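Local coordinates for glycosyl hydrolase, family 31/fibronectin type III domain protein (Clostridium perfringens, PDB 4UAP) that binds N-acetylgalactosamine as a beta-sandwich carbohydrate-binding module of family 32, probably directing its parent family 31 glycoside hydrolase to galactose-type glycans, at residues E68-Y73 and T114-G119; E56-F61 and F123-I128. One frame throughout, in Å; residues are numbered along the deposited sequence.

Contact 1 of 2, residues E68-Y73 and T114-G119; sequences ENFTIY and TVYELG
An antiparallel strand pair in one sheet of the beta-sandwich brings Phe70 and Tyr116 side by side on its buried face. Their rings are tilted by only 18° yet displaced along their planes, so little of one lies above the other. Each offers a face: Phe70 CZ lies over the Tyr116 ring, 3.3 Å from CG, and Tyr116 CB over the Phe70 ring, 3.6 Å from its centroid, in a CH-pi contact. Phe70 CG lies between its backbone N and carbonyl carbon (chi1 62°), which leans the ring toward the Tyr116 strand; Leu118 CD1 adds apolar contact 3.9 Å from Phe70 CD2. Aromatic bulk suits this face, which packs against Leu103 and Ala92 of the other sheet, where the Tyr116 hydroxyl bonds to Gly104 O. In the backbone ladder, Ile72 N donates an almost straight bond to Thr114 O (2.8 Å, 177°). Toward strand 141-149, Glu68 and Asn69 both face Tyr148 in a classic beta bulge. The more polar outer face carries Thr71, whose OG1 donates to Asn69 OD1 (2.9 Å) from above the amide carbonyl plane. The bent chain of Glu117 brings OE1 to two waters: one reaches Asn69 ND2, the other Glu68 O and Gly119 N.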
ATOM      1  N   GLU A  68      15.473  -3.752  -5.475  1.00 10.65           N
ATOM      2  CA  GLU A  68      15.090  -4.885  -6.314  1.00 14.27           C
ATOM      3  C   GLU A  68      13.578  -4.857  -6.577  1.00 12.23           C
ATOM      4  O   GLU A  68      13.129  -5.070  -7.702  1.00 11.50           O
ATOM      5  CB  GLU A  68      15.493  -6.211  -5.662  1.00 14.15           C
ATOM      6  CG  GLU A  68      17.002  -6.411  -5.532  1.00 28.91           C
ATOM      7  CD  GLU A  68      17.687  -6.790  -6.855  1.00 42.13           C
ATOM      8  OE1 GLU A  68      17.071  -6.631  -7.938  1.00 34.02           O
ATOM      9  OE2 GLU A  68      18.851  -7.255  -6.804  1.00 44.45           O
ATOM     10  N   ASN A  69      12.794  -4.576  -5.540  1.00  9.31           N
ATOM     11  CA  ASN A  69      11.338  -4.512  -5.685  1.00  9.24           C
ATOM     12  C   ASN A  69      10.672  -3.862  -4.491  1.00  8.92           C
ATOM     13  O   ASN A  69      11.310  -3.650  -3.463  1.00 10.05           O
ATOM     14  CB  ASN A  69      10.747  -5.925  -5.873  1.00  9.88           C
ATOM     15  CG  ASN A  69      10.690  -6.726  -4.564  1.00 16.24           C
ATOM     16  OD1 ASN A  69       9.919  -6.411  -3.651  1.00 12.86           O
ATOM     17  ND2 ASN A  69      11.495  -7.772  -4.478  1.00 14.13           N
ATOM     18  N   PHE A  70       9.386  -3.557  -4.615  1.00  7.29           N
ATOM     19  CA  PHE A  70       8.573  -3.493  -3.415  1.00  8.40           C
ATOM     20  C   PHE A  70       7.401  -4.446  -3.596  1.00  8.14           C
ATOM     21  O   PHE A  70       6.997  -4.763  -4.720  1.00  6.45           O
ATOM     22  CB  PHE A  70       8.135  -2.056  -3.065  1.00  8.82           C
ATOM     23  CG  PHE A  70       7.281  -1.374  -4.098  1.00  9.46           C
ATOM     24  CD1 PHE A  70       5.910  -1.587  -4.137  1.00 10.98           C
ATOM     25  CD2 PHE A  70       7.842  -0.465  -4.980  1.00 10.33           C
ATOM     26  CE1 PHE A  70       5.124  -0.931  -5.065  1.00 13.59           C
ATOM     27  CE2 PHE A  70       7.057   0.191  -5.923  1.00 10.96           C
ATOM     28  CZ  PHE A  70       5.701  -0.037  -5.958  1.00  8.82           C
ATOM     29  N   THR A  71       6.907  -4.938  -2.466  1.00  6.99           N
ATOM     30  CA  THR A  71       5.909  -5.989  -2.420  1.00  6.42           C
ATOM     31  C   THR A  71       4.756  -5.564  -1.533  1.00  9.43           C
ATOM     32  O   THR A  71       4.953  -5.269  -0.352  1.00  6.63           O
ATOM     33  CB  THR A  71       6.503  -7.299  -1.880  1.00  9.26           C
ATOM     34  OG1 THR A  71       7.537  -7.755  -2.767  1.00 12.29           O
ATOM     35  CG2 THR A  71       5.426  -8.363  -1.756  1.00  9.93           C
ATOM     36  N   ILE A  72       3.563  -5.531  -2.120  1.00  5.70           N
ATOM     37  CA  ILE A  72       2.342  -5.178  -1.420  1.00  8.11           C
ATOM     38  C   ILE A  72       1.637  -6.471  -1.012  1.00  8.40           C
ATOM     39  O   ILE A  72       1.393  -7.337  -1.854  1.00  7.17           O
ATOM     40  CB  ILE A  72       1.413  -4.311  -2.307  1.00  8.02           C
ATOM     41  CG1 ILE A  72       2.160  -3.050  -2.787  1.00  8.44           C
ATOM     42  CG2 ILE A  72       0.131  -3.939  -1.551  1.00  7.32           C
ATOM     43  CD1 ILE A  72       1.419  -2.246  -3.854  1.00  8.80           C
ATOM     44  N   TYR A  73       1.347  -6.607   0.279  1.00  4.78           N
ATOM     45  CA  TYR A  73       0.642  -7.775   0.778  1.00  8.00           C
ATOM     46  C   TYR A  73      -0.846  -7.468   0.901  1.00  7.85           C
ATOM     47  O   TYR A  73      -1.260  -6.581   1.656  1.00  6.54           O
ATOM     48  CB  TYR A  73       1.221  -8.220   2.121  1.00  7.37           C
ATOM     49  CG  TYR A  73       2.624  -8.786   2.014  1.00  9.39           C
ATOM     50  CD1 TYR A  73       3.737  -7.943   1.966  1.00 10.62           C
ATOM     51  CD2 TYR A  73       2.835 -10.166   1.957  1.00 13.27           C
ATOM     52  CE1 TYR A  73       5.020  -8.461   1.867  1.00 15.31           C
ATOM     53  CE2 TYR A  73       4.119 -10.692   1.846  1.00 15.38           C
ATOM     54  CZ  TYR A  73       5.199  -9.840   1.811  1.00 16.12           C
ATOM     55  OH  TYR A  73       6.464 -10.364   1.718  1.00 20.31           O
ATOM     56  N   THR A 114       1.392  -8.226  -4.509  1.00  6.51           N
ATOM     57  CA  THR A 114       1.511  -7.470  -5.736  1.00 11.35           C
ATOM     58  C   THR A 114       2.926  -6.942  -5.743  1.00 11.40           C
ATOM     59  O   THR A 114       3.302  -6.161  -4.868  1.00  9.16           O
ATOM     60  CB  THR A 114       0.490  -6.326  -5.810  1.00 11.32           C
ATOM     61  OG1 THR A 114      -0.829  -6.886  -5.889  1.00  8.48           O
ATOM     62  CG2 THR A 114       0.744  -5.433  -7.033  1.00  7.26           C
ATOM     63  N   VAL A 115       3.720  -7.398  -6.703  1.00  8.95           N
ATOM     64  CA  VAL A 115       5.145  -7.102  -6.695  1.00 10.56           C
ATOM     65  C   VAL A 115       5.530  -6.172  -7.846  1.00 12.92           C
ATOM     66  O   VAL A 115       5.239  -6.453  -9.011  1.00  9.66           O
ATOM     67  CB  VAL A 115       5.975  -8.396  -6.766  1.00 12.34           C
ATOM     68  CG1 VAL A 115       7.474  -8.082  -6.759  1.00 13.58           C
ATOM     69  CG2 VAL A 115       5.625  -9.306  -5.591  1.00 12.54           C
ATOM     70  N   TYR A 116       6.149  -5.046  -7.496  1.00 10.05           N
ATOM     71  CA  TYR A 116       6.755  -4.144  -8.474  1.00 10.53           C
ATOM     72  C   TYR A 116       8.229  -4.479  -8.596  1.00 11.70           C
ATOM     73  O   TYR A 116       9.008  -4.215  -7.673  1.00  9.40           O
ATOM     74  CB  TYR A 116       6.573  -2.673  -8.067  1.00  8.96           C
ATOM     75  CG  TYR A 116       5.266  -2.053  -8.514  1.00 11.47           C
ATOM     76  CD1 TYR A 116       4.073  -2.329  -7.850  1.00 13.23           C
ATOM     77  CD2 TYR A 116       5.225  -1.184  -9.597  1.00 10.50           C
ATOM     78  CE1 TYR A 116       2.871  -1.749  -8.254  1.00 10.77           C
ATOM     79  CE2 TYR A 116       4.038  -0.605 -10.010  1.00 11.62           C
ATOM     80  CZ  TYR A 116       2.860  -0.892  -9.338  1.00 12.55           C
ATOM     81  OH  TYR A 116       1.682  -0.308  -9.757  1.00  9.77           O
ATOM     82  N   GLU A 117       8.611  -5.088  -9.713  1.00  8.77           N
ATOM     83  CA  GLU A 117      10.010  -5.422  -9.938  1.00 12.96           C
ATOM     84  C   GLU A 117      10.724  -4.191 -10.464  1.00 13.61           C
ATOM     85  O   GLU A 117      10.357  -3.656 -11.515  1.00 17.49           O
ATOM     86  CB  GLU A 117      10.154  -6.589 -10.915  1.00 14.54           C
ATOM     87  CG  GLU A 117       9.575  -7.903 -10.413  1.00 18.77           C
ATOM     88  CD  GLU A 117      10.402  -8.507  -9.295  1.00 22.25           C
ATOM     89  OE1 GLU A 117      11.470  -7.946  -8.976  1.00 24.47           O
ATOM     90  OE2 GLU A 117       9.988  -9.548  -8.741  1.00 25.50           O
ATOM     91  N   LEU A 118      11.741  -3.744  -9.735  1.00 11.17           N
ATOM     92  CA  LEU A 118      12.386  -2.466 -10.032  1.00 10.97           C
ATOM     93  C   LEU A 118      13.795  -2.607 -10.613  1.00 17.08           C
ATOM     94  O   LEU A 118      14.386  -1.620 -11.046  1.00 19.05           O
ATOM     95  CB  LEU A 118      12.432  -1.607  -8.770  1.00 13.31           C
ATOM     96  CG  LEU A 118      11.059  -1.244  -8.193  1.00 14.56           C
ATOM     97  CD1 LEU A 118      11.216  -0.440  -6.917  1.00 12.67           C
ATOM     98  CD2 LEU A 118      10.232  -0.474  -9.228  1.00 13.63           C
ATOM     99  N   GLY A 119      14.330  -3.827 -10.605  1.00 14.59           N
ATOM    100  CA  GLY A 119      15.611  -4.117 -11.229  1.00 13.97           C
ATOM    101  C   GLY A 119      16.782  -3.245 -10.814  1.00 18.35           C
ATOM    102  O   GLY A 119      17.671  -2.967 -11.621  1.00 17.39           O
TER
HETATM  103  O   HOH W   1      13.669  -6.574 -10.086  1.00 19.56           O
HETATM  104  O   HOH W   2      12.659  -8.964  -6.680  1.00 27.05           O

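Contact 2 of 2, residues E56-F61 and F123-I128; sequences EMTFEF and FDKIVI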
ATOM      1  N   GLU A  56      -3.367   7.791  -1.690  1.00  8.77           N
ATOM      2  CA  GLU A  56      -1.952   7.937  -1.975  1.00  9.65           C
ATOM      3  C   GLU A  56      -1.108   7.690  -0.731  1.00  8.75           C
ATOM      4  O   GLU A  56      -1.342   8.288   0.323  1.00 10.49           O
ATOM      5  CB  GLU A  56      -1.703   9.339  -2.532  1.00 11.17           C
ATOM      6  CG  GLU A  56      -0.297   9.653  -2.951  1.00 20.37           C
ATOM      7  CD  GLU A  56      -0.167  11.113  -3.371  1.00 26.40           C
ATOM      8  OE1 GLU A  56       0.091  11.965  -2.491  1.00 30.55           O
ATOM      9  OE2 GLU A  56      -0.365  11.404  -4.570  1.00 25.30           O
ATOM     10  N   MET A  57      -0.133   6.797  -0.864  1.00  6.10           N
ATOM     11  CA  MET A  57       0.776   6.438   0.218  1.00  7.05           C
ATOM     12  C   MET A  57       2.204   6.789  -0.213  1.00  8.08           C
ATOM     13  O   MET A  57       2.682   6.300  -1.238  1.00  5.96           O
ATOM     14  CB  MET A  57       0.664   4.944   0.547  1.00  4.26           C
ATOM     15  CG  MET A  57      -0.685   4.501   1.141  1.00  7.85           C
ATOM     16  SD  MET A  57      -1.063   2.726   0.902  1.00  1.82           S
ATOM     17  CE  MET A  57      -1.601   2.727  -0.807  1.00  9.23           C
ATOM     18  N   THR A  58       2.869   7.644   0.558  1.00  5.91           N
ATOM     19  CA  THR A  58       4.207   8.108   0.201  1.00  6.94           C
ATOM     20  C   THR A  58       5.267   7.461   1.082  1.00  9.25           C
ATOM     21  O   THR A  58       5.156   7.474   2.308  1.00  9.33           O
ATOM     22  CB  THR A  58       4.316   9.630   0.320  1.00  7.35           C
ATOM     23  OG1 THR A  58       3.378  10.233  -0.581  1.00  7.43           O
ATOM     24  CG2 THR A  58       5.746  10.108  -0.011  1.00  8.48           C
ATOM     25  N   PHE A  59       6.290   6.899   0.444  1.00  7.14           N
ATOM     26  CA  PHE A  59       7.372   6.225   1.153  1.00  6.35           C
ATOM     27  C   PHE A  59       8.696   6.913   0.850  1.00  9.40           C
ATOM     28  O   PHE A  59       9.056   7.103  -0.308  1.00  8.08           O
ATOM     29  CB  PHE A  59       7.442   4.750   0.759  1.00  4.72           C
ATOM     30  CG  PHE A  59       6.185   3.982   1.095  1.00  6.98           C
ATOM     31  CD1 PHE A  59       5.112   3.969   0.218  1.00  7.40           C
ATOM     32  CD2 PHE A  59       6.070   3.309   2.298  1.00  6.78           C
ATOM     33  CE1 PHE A  59       3.944   3.274   0.525  1.00  6.05           C
ATOM     34  CE2 PHE A  59       4.909   2.598   2.611  1.00  7.86           C
ATOM     35  CZ  PHE A  59       3.846   2.594   1.717  1.00  5.67           C
ATOM     36  N   GLU A  60       9.415   7.283   1.897  1.00  9.31           N
ATOM     37  CA  GLU A  60      10.680   7.972   1.722  1.00 15.06           C
ATOM     38  C   GLU A  60      11.794   7.258   2.465  1.00 17.50           C
ATOM     39  O   GLU A  60      11.582   6.677   3.534  1.00 14.97           O
ATOM     40  CB  GLU A  60      10.577   9.412   2.208  1.00 14.31           C
ATOM     41  CG  GLU A  60       9.632  10.263   1.408  1.00 16.32           C
ATOM     42  CD  GLU A  60       9.440  11.629   2.029  1.00 30.71           C
ATOM     43  OE1 GLU A  60       8.644  11.732   2.989  1.00 30.56           O
ATOM     44  OE2 GLU A  60      10.091  12.596   1.566  1.00 33.54           O
ATOM     45  N   PHE A  61      12.980   7.301   1.878  1.00 13.95           N
ATOM     46  CA  PHE A  61      14.171   6.803   2.527  1.00 19.70           C
ATOM     47  C   PHE A  61      15.025   8.034   2.847  1.00 24.65           C
ATOM     48  O   PHE A  61      14.941   9.044   2.142  1.00 25.04           O
ATOM     49  CB  PHE A  61      14.904   5.808   1.621  1.00 18.17           C
ATOM     50  CG  PHE A  61      13.982   4.967   0.767  1.00 22.24           C
ATOM     51  CD1 PHE A  61      13.330   3.858   1.296  1.00 26.54           C
ATOM     52  CD2 PHE A  61      13.769   5.284  -0.569  1.00 20.65           C
ATOM     53  CE1 PHE A  61      12.481   3.082   0.502  1.00 22.26           C
ATOM     54  CE2 PHE A  61      12.928   4.522  -1.367  1.00 20.20           C
ATOM     55  CZ  PHE A  61      12.278   3.417  -0.831  1.00 19.70           C
ATOM     56  N   PHE A 123      15.883   5.238  -5.960  1.00 10.37           N
ATOM     57  CA  PHE A 123      14.834   6.200  -5.620  1.00 11.06           C
ATOM     58  C   PHE A 123      15.055   6.761  -4.237  1.00 10.50           C
ATOM     59  O   PHE A 123      15.548   6.051  -3.368  1.00  9.17           O
ATOM     60  CB  PHE A 123      13.450   5.548  -5.642  1.00 13.70           C
ATOM     61  CG  PHE A 123      13.097   4.905  -6.933  1.00 10.86           C
ATOM     62  CD1 PHE A 123      12.701   5.673  -8.011  1.00 12.65           C
ATOM     63  CD2 PHE A 123      13.152   3.527  -7.068  1.00 14.50           C
ATOM     64  CE1 PHE A 123      12.367   5.072  -9.217  1.00 16.64           C
ATOM     65  CE2 PHE A 123      12.816   2.925  -8.261  1.00 15.98           C
ATOM     66  CZ  PHE A 123      12.422   3.693  -9.335  1.00 10.26           C
ATOM     67  N   ASP A 124      14.652   8.007  -4.012  1.00 12.13           N
ATOM     68  CA  ASP A 124      14.570   8.490  -2.636  1.00 16.94           C
ATOM     69  C   ASP A 124      13.122   8.557  -2.140  1.00 15.70           C
ATOM     70  O   ASP A 124      12.883   8.732  -0.946  1.00 12.60           O
ATOM     71  CB  ASP A 124      15.230   9.852  -2.494  1.00 14.77           C
ATOM     72  CG  ASP A 124      14.922  10.770  -3.640  1.00 20.41           C
ATOM     73  OD1 ASP A 124      13.762  10.774  -4.095  1.00 23.23           O
ATOM     74  OD2 ASP A 124      15.846  11.495  -4.091  1.00 20.64           O
ATOM     75  N   LYS A 125      12.170   8.413  -3.059  1.00 13.39           N
ATOM     76  CA  LYS A 125      10.744   8.450  -2.718  1.00 12.41           C
ATOM     77  C   LYS A 125       9.935   7.566  -3.660  1.00  9.87           C
ATOM     78  O   LYS A 125      10.197   7.527  -4.861  1.00  8.79           O
ATOM     79  CB  LYS A 125      10.217   9.885  -2.778  1.00  9.78           C
ATOM     80  CG  LYS A 125       8.738  10.004  -2.549  1.00 18.98           C
ATOM     81  CD  LYS A 125       8.223  11.368  -2.979  1.00 24.84           C
ATOM     82  CE  LYS A 125       8.448  12.406  -1.920  1.00 23.63           C
ATOM     83  NZ  LYS A 125       7.888  13.717  -2.380  1.00 35.45           N
ATOM     84  N   ILE A 126       8.953   6.855  -3.113  1.00  8.40           N
ATOM     85  CA  ILE A 126       8.043   6.074  -3.937  1.00  5.71           C
ATOM     86  C   ILE A 126       6.631   6.379  -3.483  1.00  8.12           C
ATOM     87  O   ILE A 126       6.331   6.371  -2.284  1.00  6.54           O
ATOM     88  CB  ILE A 126       8.350   4.564  -3.848  1.00 11.86           C
ATOM     89  CG1 ILE A 126       9.642   4.263  -4.619  1.00 14.98           C
ATOM     90  CG2 ILE A 126       7.194   3.741  -4.409  1.00  8.83           C
ATOM     91  CD1 ILE A 126      10.055   2.821  -4.594  1.00 17.64           C
ATOM     92  N   VAL A 127       5.772   6.703  -4.434  1.00  6.27           N
ATOM     93  CA  VAL A 127       4.397   7.019  -4.100  1.00  6.56           C
ATOM     94  C   VAL A 127       3.515   5.960  -4.707  1.00  6.07           C
ATOM     95  O   VAL A 127       3.540   5.752  -5.919  1.00  8.20           O
ATOM     96  CB  VAL A 127       3.974   8.402  -4.606  1.00  8.04           C
ATOM     97  CG1 VAL A 127       2.521   8.679  -4.205  1.00 10.80           C
ATOM     98  CG2 VAL A 127       4.918   9.487  -4.057  1.00  6.94           C
ATOM     99  N   ILE A 128       2.773   5.271  -3.850  1.00  6.50           N
ATOM    100  CA  ILE A 128       1.892   4.176  -4.268  1.00  5.48           C
ATOM    101  C   ILE A 128       0.449   4.602  -4.104  1.00  7.15           C
ATOM    102  O   ILE A 128       0.043   5.012  -3.024  1.00  8.28           O
ATOM    103  CB  ILE A 128       2.136   2.903  -3.443  1.00  6.89           C
ATOM    104  CG1 ILE A 128       3.602   2.471  -3.577  1.00  8.40           C
ATOM    105  CG2 ILE A 128       1.161   1.776  -3.879  1.00  6.59           C
ATOM    106  CD1 ILE A 128       4.013   1.362  -2.652  1.00  9.29           C
TER
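The Phe59 ring takes Ile126 O at its edge, in the ring plane, with CD1 the nearest ring atom at 3.7 Å. Ile128 CD1 approaches obliquely, 3.7 Å from Phe59 CE1, and beyond the strand pair the ring meets that of Phe147 at about 50°. At the Phe61 ring, Asp124 CA lies in plane at the edge and Ile126 CD1 close to that plane, while Phe123 O comes in obliquely, 3.4 Å from Phe61 CD2. An unusually small first torsion (chi1 -34°) carries this ring back toward the 123-128 segment.

Strands 55-61 and 125-133 are antiparallel neighbours in one sheet of the beta-sandwich; the chain turns a corner at Asp124, and Phe123 before it belongs to the opposite sheet. Met57, Phe59, Ile126 and Ile128 point into the space between the sheets, where large apolar side chains can fill the interior against Phe70, Ile142 and Ile145. The backbones are joined by two reciprocal pairs of bonds, Met57 with Ile128 and Phe59 with Ile126. A longer bond, from Phe61 N to Asp124 O (3.2 Å), follows where Asp124 and Lys125 both face Tyr95 in a classic beta bulge. Asp124 turns its carboxylate to Asn97, accepting that residue's backbone N-H on OD2.

The other face mixes polar and branched residues, as suits the outside of a sandwich. Thr58 CG2 rests on the aliphatic part of Lys125, 3.9 Å from CG. Glu60 runs alongside the same lysine, but OE2 stays 4.7 Å from Lys125 NZ, so any attraction acts at a distance and makes no salt bridge. At the far end the extended Glu56 chain has CG anti to the backbone N (chi1 -177°) and lies across Val127, pressing CG to within 3.2 Å of CG1.

Contact 1 and the paired strands of contact 2 belong to the two opposed sheets of the sandwich, and each sends one face into the shared core. There Phe70 of contact 1 wedges against contact 2, with CE1 3.5 Å from Ile128 CD1, and Ile72 also packs on Ile128. Leu118 meets Phe123 on the side of contact 1's own sheet, before the chain turns the corner into 125-128. Contact 1 is nested within the loop closed by contact 2, and consecutive strands 55-61 and 64-74 pass directly between sheets. Inward, contact 1 has an offset aromatic pair, contact 2 phenylalanines set among isoleucines. Outward, contact 1 uses water and side-chain hydrogen bonds, whereas contact 2 relies mainly on aliphatic stems.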